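Local coordinates for superantigen-like protein SSL10 (Staphylococcus aureus subsp. aureus, PDB 6LWT) that probably binds the Fc region of human IgG to block complement activation by the classical pathway, and interferes with plasma clotting through prothrombin and a further coagulation factor, at residues V102-G114 against F118-K130. Residues are numbered along the deposited sequence; the frame is centred on the assembly and turned at random.
Sequences VSAPILNISKEKG and FVKGYPYYIKKEK
The ring of Tyr122 takes the carbonyl oxygen of Leu107 over one face, 4.0 Å above its plane and offset toward the rim. Leu107 CD2 packs at 3.9 Å from CE1 of this ring, and Ile109 CG1 comes obliquely to CE2, on the same side of the ring as Leu107 O. With CG lodged between backbone N and carbonyl carbon (chi1 53°), Tyr122 is folded back over strand 106-110; its hydroxyl bonds to that of Tyr148 on helix 133-148, while Lys147 forms a cation-pi contact with the ring. Obliquely to the Tyr125 ring lies Ala104 CB, 3.7 Å from CE1; Val102 CG1 comes obliquely to CD1. Glu112 OE1 reaches Phe118 CD2 obliquely, the carboxylate and ring planes 84° apart.

Backbone hydrogen bonds join the antiparallel strands, paired between Leu107 and Tyr122 and between Ile109 and Lys120. Ile106 and Pro123 follow as a non-hydrogen-bonded pair; Tyr124 N then donates to Pro105 O (2.9 Å), but proline has no N-H to return the bond. Ser103 and Ile126 exchange two bonds. At the hairpin's other end, two waters bridge Phe118 O to Ser110 OG and to Lys111 N and Glu112 OE1.

In the beta-grasp sheet, strand 106-110 also pairs with 192-198, whereas 120-123 is one of its two edge strands. Backbone bonds and water bridges thus hold a largely exposed edge, while Leu107 and Ile109 turn apolar surface toward the helix.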
loop_
_atom_site.group_PDB
_atom_site.type_symbol
_atom_site.label_atom_id
_atom_site.label_comp_id
_atom_site.label_asym_id
_atom_site.label_seq_id
_atom_site.Cartn_x
_atom_site.Cartn_y
_atom_site.Cartn_z
ATOM N N VAL A 102 -6.628 -13.912 -11.203
ATOM C CA VAL A 102 -6.402 -13.693 -9.778
ATOM C C VAL A 102 -5.026 -14.223 -9.410
ATOM O O VAL A 102 -4.757 -15.428 -9.537
ATOM C CB VAL A 102 -7.451 -14.393 -8.876
ATOM C CG1 VAL A 102 -7.202 -14.065 -7.402
ATOM C CG2 VAL A 102 -8.869 -13.994 -9.256
ATOM N N SER A 103 -4.165 -13.323 -8.941
ATOM C CA SER A 103 -2.822 -13.686 -8.531
ATOM C C SER A 103 -2.809 -14.217 -7.112
ATOM O O SER A 103 -3.422 -13.629 -6.226
ATOM C CB SER A 103 -1.914 -12.471 -8.648
ATOM O OG SER A 103 -1.816 -12.076 -9.991
ATOM N N ALA A 104 -2.093 -15.327 -6.893
ATOM C CA ALA A 104 -2.046 -15.981 -5.589
ATOM C C ALA A 104 -0.606 -16.315 -5.149
ATOM O O ALA A 104 -0.277 -17.485 -4.905
ATOM C CB ALA A 104 -2.897 -17.244 -5.609
ATOM N N PRO A 105 0.257 -15.285 -5.010
ATOM C CA PRO A 105 1.574 -15.581 -4.419
ATOM C C PRO A 105 1.446 -16.188 -3.041
ATOM O O PRO A 105 0.472 -15.929 -2.330
ATOM C CB PRO A 105 2.237 -14.198 -4.284
ATOM C CG PRO A 105 1.093 -13.242 -4.277
ATOM C CD PRO A 105 0.071 -13.842 -5.216
ATOM N N ILE A 106 2.457 -16.947 -2.648
ATOM C CA ILE A 106 2.480 -17.523 -1.323
ATOM C C ILE A 106 3.056 -16.523 -0.328
ATOM O O ILE A 106 4.175 -16.051 -0.491
ATOM C CB ILE A 106 3.271 -18.838 -1.274
ATOM C CG1 ILE A 106 2.711 -19.836 -2.315
ATOM C CG2 ILE A 106 3.228 -19.402 0.136
ATOM C CD1 ILE A 106 1.248 -20.185 -2.140
ATOM N N LEU A 107 2.268 -16.253 0.708
ATOM C CA LEU A 107 2.685 -15.459 1.849
ATOM C C LEU A 107 3.196 -16.419 2.914
ATOM O O LEU A 107 2.476 -17.348 3.295
ATOM C CB LEU A 107 1.493 -14.672 2.380
ATOM C CG LEU A 107 1.596 -13.905 3.693
ATOM C CD1 LEU A 107 2.783 -12.988 3.705
ATOM C CD2 LEU A 107 0.301 -13.118 3.911
ATOM N N ASN A 108 4.412 -16.209 3.400
ATOM C CA ASN A 108 4.917 -17.045 4.482
ATOM C C ASN A 108 5.314 -16.200 5.678
ATOM O O ASN A 108 5.948 -15.147 5.505
ATOM C CB ASN A 108 5.976 -18.062 4.021
ATOM C CG ASN A 108 7.333 -17.455 3.679
ATOM O OD1 ASN A 108 7.664 -17.267 2.510
ATOM N ND2 ASN A 108 8.151 -17.222 4.687
ATOM N N ILE A 109 4.941 -16.675 6.867
ATOM C CA ILE A 109 5.086 -15.927 8.104
ATOM C C ILE A 109 5.992 -16.696 9.068
ATOM O O ILE A 109 5.777 -17.910 9.323
ATOM C CB ILE A 109 3.736 -15.734 8.855
ATOM C CG1 ILE A 109 2.562 -15.472 7.908
ATOM C CG2 ILE A 109 3.860 -14.626 9.916
ATOM C CD1 ILE A 109 2.629 -14.157 7.176
ATOM N N SER A 110 6.978 -15.980 9.607
ATOM C CA SER A 110 7.794 -16.467 10.703
ATOM C C SER A 110 7.534 -15.531 11.885
ATOM O O SER A 110 7.824 -14.329 11.798
ATOM C CB SER A 110 9.253 -16.439 10.323
ATOM O OG SER A 110 10.038 -16.602 11.495
ATOM N N LYS A 111 6.959 -16.069 12.964
ATOM C CA LYS A 111 6.558 -15.247 14.105
ATOM C C LYS A 111 6.836 -15.872 15.478
ATOM O O LYS A 111 6.165 -15.510 16.436
ATOM C CB LYS A 111 5.076 -14.889 13.983
ATOM C CG LYS A 111 4.137 -16.087 13.924
ATOM C CD LYS A 111 2.700 -15.693 14.221
ATOM C CE LYS A 111 1.725 -16.797 13.851
ATOM N NZ LYS A 111 1.765 -17.944 14.799
ATOM N N GLU A 112 7.800 -16.788 15.575
ATOM C CA GLU A 112 8.212 -17.346 16.867
ATOM C C GLU A 112 9.273 -16.455 17.520
ATOM O O GLU A 112 10.164 -15.941 16.847
ATOM C CB GLU A 112 8.778 -18.759 16.713
ATOM C CG GLU A 112 7.939 -19.723 15.885
ATOM C CD GLU A 112 6.486 -19.769 16.280
ATOM O OE1 GLU A 112 5.637 -19.728 15.390
ATOM O OE2 GLU A 112 6.177 -19.834 17.484
ATOM N N LYS A 113 9.174 -16.264 18.834
ATOM C CA LYS A 113 10.262 -15.604 19.576
ATOM C C LYS A 113 11.542 -16.460 19.522
ATOM O O LYS A 113 11.490 -17.689 19.614
ATOM C CB LYS A 113 9.871 -15.354 21.030
ATOM C CG LYS A 113 8.766 -14.334 21.232
ATOM C CD LYS A 113 8.595 -13.974 22.708
ATOM C CE LYS A 113 8.313 -12.488 22.921
ATOM N NZ LYS A 113 6.960 -12.053 22.460
ATOM N N GLY A 114 12.685 -15.806 19.354
ATOM C CA GLY A 114 13.971 -16.506 19.335
ATOM C C GLY A 114 14.262 -17.272 18.052
ATOM O O GLY A 114 13.825 -16.870 16.966
ATOM N N PHE A 118 10.076 -22.209 12.746
ATOM C CA PHE A 118 8.758 -22.622 12.267
ATOM C C PHE A 118 8.139 -21.540 11.354
ATOM O O PHE A 118 8.136 -20.362 11.699
ATOM C CB PHE A 118 7.824 -22.898 13.443
ATOM C CG PHE A 118 6.466 -23.335 13.031
ATOM C CD1 PHE A 118 6.218 -24.665 12.735
ATOM C CD2 PHE A 118 5.432 -22.418 12.900
ATOM C CE1 PHE A 118 4.955 -25.077 12.334
ATOM C CE2 PHE A 118 4.172 -22.830 12.482
ATOM C CZ PHE A 118 3.936 -24.160 12.206
ATOM N N VAL A 119 7.649 -21.946 10.189
ATOM C CA VAL A 119 7.052 -21.028 9.225
ATOM C C VAL A 119 5.782 -21.668 8.664
ATOM O O VAL A 119 5.750 -22.881 8.437
ATOM C CB VAL A 119 8.027 -20.688 8.067
ATOM C CG1 VAL A 119 7.336 -19.940 6.932
ATOM C CG2 VAL A 119 9.229 -19.889 8.555
ATOM N N LYS A 120 4.751 -20.859 8.432
ATOM C CA LYS A 120 3.563 -21.313 7.714
ATOM C C LYS A 120 3.398 -20.435 6.479
ATOM O O LYS A 120 3.471 -19.197 6.583
ATOM C CB LYS A 120 2.332 -21.232 8.619
ATOM C CG LYS A 120 1.056 -21.735 7.975
ATOM C CD LYS A 120 -0.174 -21.618 8.884
ATOM C CE LYS A 120 -1.400 -22.180 8.158
ATOM N NZ LYS A 120 -2.653 -22.103 8.952
ATOM N N GLY A 121 3.196 -21.077 5.325
ATOM C CA GLY A 121 2.946 -20.388 4.072
ATOM C C GLY A 121 1.543 -20.661 3.571
ATOM O O GLY A 121 1.055 -21.788 3.681
ATOM N N TYR A 122 0.912 -19.656 2.981
ATOM C CA TYR A 122 -0.427 -19.813 2.405
ATOM C C TYR A 122 -0.658 -18.775 1.303
ATOM O O TYR A 122 0.033 -17.746 1.265
ATOM C CB TYR A 122 -1.498 -19.727 3.499
ATOM C CG TYR A 122 -1.399 -18.506 4.362
ATOM C CD1 TYR A 122 -2.071 -17.316 4.018
ATOM C CD2 TYR A 122 -0.629 -18.521 5.517
ATOM C CE1 TYR A 122 -1.969 -16.176 4.818
ATOM C CE2 TYR A 122 -0.516 -17.396 6.320
ATOM C CZ TYR A 122 -1.176 -16.228 5.971
ATOM O OH TYR A 122 -1.018 -15.139 6.812
ATOM N N PRO A 123 -1.605 -19.047 0.377
ATOM C CA PRO A 123 -1.847 -18.084 -0.681
ATOM C C PRO A 123 -2.436 -16.760 -0.192
ATOM O O PRO A 123 -3.261 -16.728 0.719
ATOM C CB PRO A 123 -2.839 -18.804 -1.621
ATOM C CG PRO A 123 -2.733 -20.241 -1.294
ATOM C CD PRO A 123 -2.333 -20.308 0.143
ATOM N N TYR A 124 -1.963 -15.686 -0.808
ATOM C CA TYR A 124 -2.417 -14.329 -0.537
ATOM C C TYR A 124 -2.923 -13.797 -1.861
ATOM O O TYR A 124 -2.162 -13.729 -2.816
ATOM C CB TYR A 124 -1.269 -13.458 -0.036
ATOM C CG TYR A 124 -1.721 -12.052 0.214
ATOM C CD1 TYR A 124 -2.429 -11.726 1.369
ATOM C CD2 TYR A 124 -1.520 -11.056 -0.752
ATOM C CE1 TYR A 124 -2.890 -10.431 1.586
ATOM C CE2 TYR A 124 -1.986 -9.767 -0.556
ATOM C CZ TYR A 124 -2.661 -9.453 0.615
ATOM O OH TYR A 124 -3.118 -8.160 0.802
ATOM N N TYR A 125 -4.213 -13.465 -1.925
ATOM C CA TYR A 125 -4.868 -13.198 -3.196
ATOM C C TYR A 125 -4.838 -11.717 -3.548
ATOM O O TYR A 125 -5.029 -10.863 -2.685
ATOM C CB TYR A 125 -6.313 -13.735 -3.181
ATOM C CG TYR A 125 -6.358 -15.224 -2.970
ATOM C CD1 TYR A 125 -6.057 -16.101 -4.010
ATOM C CD2 TYR A 125 -6.669 -15.761 -1.721
ATOM C CE1 TYR A 125 -6.075 -17.475 -3.813
ATOM C CE2 TYR A 125 -6.690 -17.134 -1.512
ATOM C CZ TYR A 125 -6.393 -17.983 -2.560
ATOM O OH TYR A 125 -6.392 -19.336 -2.353
ATOM N N ILE A 126 -4.547 -11.446 -4.816
ATOM C CA ILE A 126 -4.563 -10.114 -5.393
ATOM C C ILE A 126 -5.425 -10.162 -6.664
ATOM O O ILE A 126 -5.076 -10.872 -7.622
ATOM C CB ILE A 126 -3.141 -9.656 -5.743
ATOM C CG1 ILE A 126 -2.289 -9.595 -4.471
ATOM C CG2 ILE A 126 -3.182 -8.293 -6.405
ATOM C CD1 ILE A 126 -0.827 -9.400 -4.723
ATOM N N LYS A 127 -6.515 -9.390 -6.670
ATOM C CA LYS A 127 -7.520 -9.445 -7.759
ATOM C C LYS A 127 -7.108 -8.591 -8.967
ATOM O O LYS A 127 -7.391 -8.950 -10.108
ATOM C CB LYS A 127 -8.922 -8.989 -7.307
ATOM C CG LYS A 127 -9.347 -9.270 -5.874
ATOM C CD LYS A 127 -9.491 -10.745 -5.539
ATOM C CE LYS A 127 -9.319 -10.957 -4.041
ATOM N NZ LYS A 127 -9.942 -12.219 -3.577
ATOM N N LYS A 128 -6.431 -7.475 -8.714
ATOM C CA LYS A 128 -6.037 -6.549 -9.777
ATOM C C LYS A 128 -4.855 -7.054 -10.603
ATOM O O LYS A 128 -3.979 -7.743 -10.099
ATOM C CB LYS A 128 -5.658 -5.197 -9.177
ATOM C CG LYS A 128 -6.741 -4.512 -8.370
ATOM C CD LYS A 128 -6.154 -3.390 -7.526
ATOM C CE LYS A 128 -7.184 -2.292 -7.365
ATOM N NZ LYS A 128 -6.768 -1.249 -6.409
ATOM N N GLU A 129 -4.820 -6.664 -11.870
ATOM C CA GLU A 129 -3.674 -6.915 -12.742
ATOM C C GLU A 129 -2.434 -6.148 -12.295
ATOM O O GLU A 129 -1.311 -6.624 -12.478
ATOM C CB GLU A 129 -3.999 -6.513 -14.189
ATOM C CG GLU A 129 -2.812 -6.558 -15.144
ATOM C CD GLU A 129 -3.187 -6.306 -16.599
ATOM O OE1 GLU A 129 -4.170 -6.920 -17.081
ATOM O OE2 GLU A 129 -2.482 -5.508 -17.265
ATOM N N LYS A 130 -2.638 -4.931 -11.802
ATOM C CA LYS A 130 -1.546 -4.099 -11.293
ATOM C C LYS A 130 -1.892 -3.637 -9.900
ATOM O O LYS A 130 -3.055 -3.478 -9.576
ATOM C CB LYS A 130 -1.323 -2.873 -12.174
ATOM C CG LYS A 130 -0.391 -3.127 -13.342
ATOM C CD LYS A 130 -0.506 -2.002 -14.370
ATOM C CE LYS A 130 -0.229 -2.489 -15.784
ATOM N NZ LYS A 130 -0.855 -1.575 -16.765
HETATM O O HOH W 1 9.630 -18.711 13.112
HETATM O O HOH W 2 6.100 -18.841 12.817
#